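Type-2Ba cytolytic delta-endotoxin (Bacillus thuringiensis serovar israelensis, PDB 2RCI) probably kills the larvae of dipteran insects by making pores in the epithelial cell membrane of the midgut. Local coordinates at residues 29-34 / 185-190. Residues are numbered along the deposited sequence; the frame is centred on the assembly and turned at random.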
# COMPACT_ATOMS: atom_id res chain seq x y z
N ASN A 29 -11.90 5.26 -6.29
CA ASN A 29 -11.89 6.34 -7.30
C ASN A 29 -11.48 7.69 -6.72
O ASN A 29 -10.72 8.44 -7.34
CB ASN A 29 -13.26 6.47 -7.99
CG ASN A 29 -13.49 5.42 -9.05
OD1 ASN A 29 -12.59 4.67 -9.41
ND2 ASN A 29 -14.72 5.37 -9.57
N THR A 30 -11.99 7.99 -5.53
CA THR A 30 -11.78 9.28 -4.87
C THR A 30 -10.29 9.50 -4.56
O THR A 30 -9.75 10.58 -4.77
CB THR A 30 -12.65 9.41 -3.61
OG1 THR A 30 -14.03 9.34 -3.99
CG2 THR A 30 -12.43 10.74 -2.91
N PHE A 31 -9.63 8.43 -4.11
CA PHE A 31 -8.19 8.50 -3.82
C PHE A 31 -7.23 8.54 -5.00
O PHE A 31 -6.05 8.85 -4.80
CB PHE A 31 -7.78 7.47 -2.77
CG PHE A 31 -8.21 7.85 -1.41
CD1 PHE A 31 -9.39 7.33 -0.88
CD2 PHE A 31 -7.49 8.80 -0.68
CE1 PHE A 31 -9.82 7.74 0.38
CE2 PHE A 31 -7.91 9.21 0.55
CZ PHE A 31 -9.07 8.67 1.11
N GLN A 32 -7.71 8.27 -6.21
CA GLN A 32 -6.92 8.56 -7.42
C GLN A 32 -6.43 10.02 -7.43
O GLN A 32 -5.34 10.32 -7.93
CB GLN A 32 -7.71 8.26 -8.70
CG GLN A 32 -8.21 6.82 -8.82
CD GLN A 32 -7.10 5.77 -8.85
OE1 GLN A 32 -5.94 6.07 -9.18
NE2 GLN A 32 -7.46 4.52 -8.52
N GLY A 33 -7.23 10.91 -6.84
CA GLY A 33 -6.92 12.34 -6.72
C GLY A 33 -5.65 12.66 -5.94
O GLY A 33 -5.12 13.78 -6.05
N ALA A 34 -5.15 11.71 -5.15
CA ALA A 34 -3.88 11.92 -4.41
C ALA A 34 -2.60 11.58 -5.20
O ALA A 34 -1.49 11.73 -4.69
CB ALA A 34 -3.91 11.17 -3.10
N LYS A 185 3.98 6.09 2.98
CA LYS A 185 2.93 7.08 3.20
C LYS A 185 1.62 6.32 3.15
O LYS A 185 1.30 5.65 2.16
CB LYS A 185 2.95 8.13 2.09
CG LYS A 185 4.18 9.02 2.08
CD LYS A 185 4.27 9.80 0.78
CE LYS A 185 5.32 10.90 0.88
NZ LYS A 185 5.43 11.57 -0.44
N ALA A 186 0.85 6.41 4.22
CA ALA A 186 -0.40 5.65 4.30
C ALA A 186 -1.38 6.37 5.23
O ALA A 186 -0.99 7.13 6.13
CB ALA A 186 -0.11 4.24 4.81
N LEU A 187 -2.67 6.14 5.00
CA LEU A 187 -3.68 6.55 5.95
C LEU A 187 -4.81 5.53 5.94
O LEU A 187 -5.04 4.88 4.91
CB LEU A 187 -4.21 7.95 5.62
CG LEU A 187 -5.15 8.19 4.40
CD1 LEU A 187 -6.54 7.61 4.57
CD2 LEU A 187 -5.31 9.70 4.18
N THR A 188 -5.52 5.39 7.06
CA THR A 188 -6.74 4.60 7.07
C THR A 188 -7.88 5.56 7.33
O THR A 188 -7.84 6.30 8.32
CB THR A 188 -6.73 3.53 8.17
OG1 THR A 188 -5.55 2.73 8.05
CG2 THR A 188 -7.94 2.65 8.03
N VAL A 189 -8.87 5.54 6.44
CA VAL A 189 -10.10 6.30 6.65
C VAL A 189 -11.29 5.33 6.74
O VAL A 189 -11.43 4.40 5.92
CB VAL A 189 -10.30 7.39 5.54
CG1 VAL A 189 -10.43 6.74 4.17
CG2 VAL A 189 -11.57 8.25 5.83
N VAL A 190 -12.13 5.51 7.76
CA VAL A 190 -13.35 4.73 7.85
C VAL A 190 -14.53 5.63 7.49
O VAL A 190 -14.56 6.81 7.88
CB VAL A 190 -13.52 4.07 9.23
CG1 VAL A 190 -12.36 3.10 9.51
CG2 VAL A 190 -13.62 5.14 10.37
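Phe-31 reaches from helix 21-31 to two aliphatic residues of strand 177-192, Val-189 and Leu-187, and the far end of its ring does all the touching. Phe-31 CZ lies 3.9 Å from Val-189 CG1, and the same methyl stands 4.0 Å from Phe-31 CE1, so one branch of the valine meets the CZ and CE1 atoms. Leu-187 adds a looser contact, its CD1 4.4 Å from Phe-31 CZ. Both methyls come at the ring obliquely.

The backbones stay well apart, 10.9 Å between Phe-31 CA and Val-189 CA, and the length of the phenylalanine side chain bridges that gap. With CG anti to its own carbonyl carbon (chi1 -74°), the ring extends from the helix toward the sheet. On Val-189, CG1 sits between the backbone N and the carbonyl carbon (chi1 62°), which turns this methyl to the ring. The two strand residues are two positions apart and present their side chains on one face of the strand. All three touching residues are buried, and the link is purely apolar: a small patch of helix-on-sheet packing, 98 Å² buried, both sides summed, within the alpha/beta architecture in which two helical layers enclose a sheet.

Helix 44-53 is the neighbour on this side, with Ile-50 against Phe-31 and Leu-48 against Leu-187. Phe-31 also touches Pro-155 of strand 150-162, while Val-189 packs on Ile-153 of that strand and on Ala-57 of strand 57-64, the two antiparallel partners flanking strand 177-192 here.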